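Local structure of putative diguanylate cyclase (GGDEF) with PAS/PAC domain (Rhodopseudomonas palustris, 3LIF) at residues Leu178-Trp182 and Pro183-Thr187; Met194-Phe197 and Gln198-Pro202. The protein probably converts two GTP into cyclic di-GMP through its GGDEF domain, the present chain being the extracellular PDC-fold sensor domain of this membrane protein. All coordinates share one frame; numbering follows the deposited sequence.

Contact 1 of 2, residues Leu178-Trp182 and Pro183-Thr187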
# COMPACT_ATOMS: atom_id res chain seq x y z
N LEU A 178 -2.71 -1.93 -8.80
CA LEU A 178 -1.62 -0.98 -8.67
C LEU A 178 -1.90 0.02 -7.54
O LEU A 178 -2.88 0.73 -7.58
CB LEU A 178 -1.42 -0.25 -10.01
CG LEU A 178 -0.48 1.00 -9.95
CD1 LEU A 178 0.96 0.63 -9.71
CD2 LEU A 178 -0.57 1.85 -11.16
N LEU A 179 -1.06 0.09 -6.52
CA LEU A 179 -1.23 1.12 -5.44
C LEU A 179 -0.51 2.42 -5.77
O LEU A 179 -1.00 3.54 -5.55
CB LEU A 179 -0.65 0.63 -4.12
CG LEU A 179 -1.56 -0.27 -3.31
CD1 LEU A 179 -1.44 -1.69 -3.88
CD2 LEU A 179 -1.21 -0.20 -1.79
N ILE A 180 0.71 2.30 -6.23
CA ILE A 180 1.33 3.50 -6.66
C ILE A 180 2.39 3.22 -7.68
O ILE A 180 3.00 2.13 -7.71
CB ILE A 180 1.91 4.33 -5.52
CG1 ILE A 180 2.48 5.63 -6.14
CG2 ILE A 180 2.88 3.57 -4.71
CD1 ILE A 180 1.31 6.55 -6.99
N GLN A 181 2.56 4.18 -8.56
CA GLN A 181 3.60 4.06 -9.55
C GLN A 181 4.38 5.37 -9.76
O GLN A 181 3.82 6.47 -9.84
CB GLN A 181 3.02 3.35 -10.79
CG GLN A 181 3.21 4.04 -12.11
CD GLN A 181 4.65 4.10 -12.52
OE1 GLN A 181 5.45 3.24 -12.17
NE2 GLN A 181 4.99 5.14 -13.23
N TRP A 182 5.69 5.25 -9.73
CA TRP A 182 6.54 6.38 -10.01
C TRP A 182 7.24 6.21 -11.39
O TRP A 182 7.79 5.13 -11.69
CB TRP A 182 7.52 6.61 -8.83
CG TRP A 182 8.56 7.62 -9.17
CD1 TRP A 182 9.86 7.38 -9.54
CD2 TRP A 182 8.38 9.04 -9.24
NE1 TRP A 182 10.51 8.56 -9.81
CE2 TRP A 182 9.62 9.60 -9.64
CE3 TRP A 182 7.30 9.90 -8.99
CZ2 TRP A 182 9.81 10.98 -9.80
CZ3 TRP A 182 7.48 11.31 -9.17
CH2 TRP A 182 8.73 11.82 -9.56
N PRO A 183 7.28 7.26 -12.25
CA PRO A 183 6.85 8.67 -12.08
C PRO A 183 5.42 9.01 -12.58
O PRO A 183 4.95 10.09 -12.36
CB PRO A 183 7.84 9.41 -12.98
CG PRO A 183 8.04 8.45 -14.13
CD PRO A 183 8.06 7.09 -13.49
N SER A 184 4.73 8.11 -13.27
CA SER A 184 3.40 8.42 -13.72
C SER A 184 2.47 8.91 -12.61
O SER A 184 1.64 9.70 -12.87
CB SER A 184 2.74 7.18 -14.37
OG SER A 184 2.09 6.36 -13.39
N LEU A 185 2.57 8.41 -11.39
CA LEU A 185 1.57 8.72 -10.34
C LEU A 185 0.20 8.02 -10.52
O LEU A 185 -0.75 8.30 -9.80
CB LEU A 185 1.38 10.24 -10.13
CG LEU A 185 2.63 10.94 -9.58
CD1 LEU A 185 2.40 12.40 -9.20
CD2 LEU A 185 3.27 10.15 -8.43
N GLN A 186 0.09 7.10 -11.47
CA GLN A 186 -1.14 6.31 -11.53
C GLN A 186 -1.40 5.45 -10.30
O GLN A 186 -0.51 5.15 -9.48
CB GLN A 186 -1.18 5.48 -12.78
CG GLN A 186 -1.18 6.34 -14.00
CD GLN A 186 -1.25 5.56 -15.28
OE1 GLN A 186 -0.65 5.95 -16.25
NE2 GLN A 186 -2.00 4.44 -15.31
N THR A 187 -2.64 5.05 -10.14
CA THR A 187 -3.02 4.33 -8.94
C THR A 187 -4.42 3.76 -9.15
O THR A 187 -5.21 4.36 -9.85
CB THR A 187 -2.99 5.29 -7.74
OG1 THR A 187 -3.30 4.57 -6.55
CG2 THR A 187 -3.98 6.43 -7.90

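Contact 2 of 2, residues Met194-Phe197 and Gln198-Pro202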
# COMPACT_ATOMS: atom_id res chain seq x y z
N MSE A 194 -0.43 -7.99 -16.97
CA MSE A 194 1.02 -7.98 -17.10
C MSE A 194 1.64 -9.42 -16.95
O MSE A 194 1.15 -10.31 -16.21
CB MSE A 194 1.68 -7.02 -16.07
CG MSE A 194 1.74 -5.51 -16.40
SE MSE A 194 2.41 -4.68 -14.85
CE MSE A 194 0.80 -3.67 -14.79
N VAL A 195 2.76 -9.58 -17.61
CA VAL A 195 3.51 -10.78 -17.57
C VAL A 195 3.89 -11.05 -16.13
O VAL A 195 3.91 -12.24 -15.68
CB VAL A 195 4.79 -10.61 -18.46
CG1 VAL A 195 5.84 -11.60 -18.12
CG2 VAL A 195 4.40 -10.74 -19.94
N LEU A 196 4.27 -9.99 -15.42
CA LEU A 196 4.57 -10.08 -13.99
C LEU A 196 3.57 -10.99 -13.25
O LEU A 196 3.97 -11.81 -12.40
CB LEU A 196 4.44 -8.69 -13.40
CG LEU A 196 5.37 -8.30 -12.27
CD1 LEU A 196 4.65 -7.25 -11.42
CD2 LEU A 196 5.96 -9.50 -11.44
N PHE A 197 2.28 -10.83 -13.56
CA PHE A 197 1.28 -11.60 -12.87
C PHE A 197 0.88 -12.88 -13.60
O PHE A 197 0.56 -13.89 -12.93
CB PHE A 197 0.06 -10.75 -12.46
CG PHE A 197 0.41 -9.60 -11.55
CD1 PHE A 197 0.51 -9.78 -10.18
CD2 PHE A 197 0.68 -8.34 -12.08
CE1 PHE A 197 0.84 -8.73 -9.34
CE2 PHE A 197 1.01 -7.26 -11.24
CZ PHE A 197 1.13 -7.47 -9.88
N GLN A 198 0.90 -12.87 -14.93
CA GLN A 198 0.54 -14.06 -15.69
C GLN A 198 1.60 -15.19 -15.59
O GLN A 198 1.23 -16.36 -15.45
CB GLN A 198 0.26 -13.72 -17.12
CG GLN A 198 -1.00 -12.81 -17.31
CD GLN A 198 -2.27 -13.47 -16.81
OE1 GLN A 198 -2.99 -12.90 -16.02
NE2 GLN A 198 -2.58 -14.68 -17.29
N LYS A 199 2.91 -14.88 -15.58
CA LYS A 199 3.91 -15.97 -15.60
C LYS A 199 5.02 -15.81 -14.53
O LYS A 199 5.34 -16.76 -13.80
CB LYS A 199 4.48 -16.09 -17.02
CG LYS A 199 3.42 -16.25 -18.16
CD LYS A 199 3.71 -17.56 -18.81
CE LYS A 199 2.51 -18.46 -19.15
NZ LYS A 199 1.85 -18.02 -20.38
N ALA A 200 5.58 -14.62 -14.38
CA ALA A 200 6.65 -14.49 -13.42
C ALA A 200 6.27 -14.75 -11.94
O ALA A 200 6.93 -15.54 -11.25
CB ALA A 200 7.33 -13.14 -13.55
N LEU A 201 5.24 -14.10 -11.41
CA LEU A 201 4.97 -14.38 -10.00
C LEU A 201 4.54 -15.85 -9.77
O LEU A 201 4.91 -16.47 -8.76
CB LEU A 201 4.01 -13.37 -9.37
CG LEU A 201 4.59 -12.02 -9.01
CD1 LEU A 201 3.51 -10.92 -9.08
CD2 LEU A 201 5.25 -12.10 -7.62
N PRO A 202 3.77 -16.42 -10.71
CA PRO A 202 3.40 -17.83 -10.44
C PRO A 202 4.63 -18.68 -10.41
O PRO A 202 4.63 -19.68 -9.74
CB PRO A 202 2.51 -18.23 -11.60
CG PRO A 202 1.98 -16.95 -12.14
CD PRO A 202 2.99 -15.82 -11.80

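Contact 1 of 2, residues Leu178-Trp182 and Pro183-Thr187
The indole of W182 carries P183 over one of its faces: the proline CA sits 3.6 Å from the centroid of the six-membered ring, 29° off the ring normal, a CH-pi contact, while CB of the same proline also lies above the indole. The two side chains cross at about a right angle. A cis peptide joins W182 to P183, and with CG of W182 anti to its own N (chi1 171°) the ring swings back over the pyrrolidine. L185 meets the indole at its edge instead, its CD2 near the ring plane and 4.1 Å from CE3. CD2 of L185 also lies 4.3 Å from I180 CD1, so this leucine touches two residues of the strand.

The backbone closes the turn from L185 N to Q181 O (2.8 Å), and farther back the strand keeps a weak bond from Q181 N to Q186 O. T187 then reaches across with its hydroxyl, OG1 giving its proton to L179 O at 2.7 Å from a position 43° out of the carbonyl plane. On the strand's other side W182 O accepts from S168 OG, and L179 and I180 both face L171 in a classic beta bulge. This is a chain reversal through an alpha-turn containing a cis-proline, set at the end of a bulged edge strand in the second antiparallel sheet of this PDC-fold sensor domain.

Contact 2 of 2, residues Met194-Phe197 and Gln198-Pro202
F197 and L201 lie side by side and point the same way, one helical turn apart, with CD1 of L201 3.4 Å from CD1 of the phenylalanine; the methyl approaches the ring obliquely. In F197 CG stands beside the backbone N (chi1 -59°), which leaves the ring alongside the leucine. From its other neighbour L201 is met at a slant, L196 sending CD2 to within 3.7 Å of L201 CD1. A200 CB, 4.4 Å from L196 CD2, extends this apolar strip, which rests on the sheet where L196, A200 and L201 all touch Y224.

M194, present as selenomethionine, holds the N-cap position, its carbonyl O accepting from both F197 N and Q198 N. The next carbonyl is also shared: V195 O takes K199 N at 2.8 Å and A200 N at 3.2 Å. The five-residue step then carries on, L201 N bonding to L196 O at 2.8 Å. P202 has no N-H to offer, and its CD stands 3.3 Å from F197 O. Widened pi-type turns and a proline kink thus mark a short amphipathic helix that packs on an antiparallel sheet of the PDC fold.

In the fold
Both contacts are built around the second of the two five-stranded antiparallel sheets in this PDC sensor domain: contact 1 at its outermost strand 178-182, contact 2 on a helix lying against it. Contact 1 comes first in the chain; a short linker then leads to helix 195-203 and contact 2. Their centres are about 19 Å apart and their nearest atoms about 6 Å, without touching. L179 and T187 of contact 1 touch F128 on strand 126-135, tying that edge to the first sheet, and I180 and W182 touch helix 151-158. Contact 2 instead packs on strands 206-212, 219-226 and 232-239. The connection therefore carries the chain from one edge of the sheet toward the strands at the other.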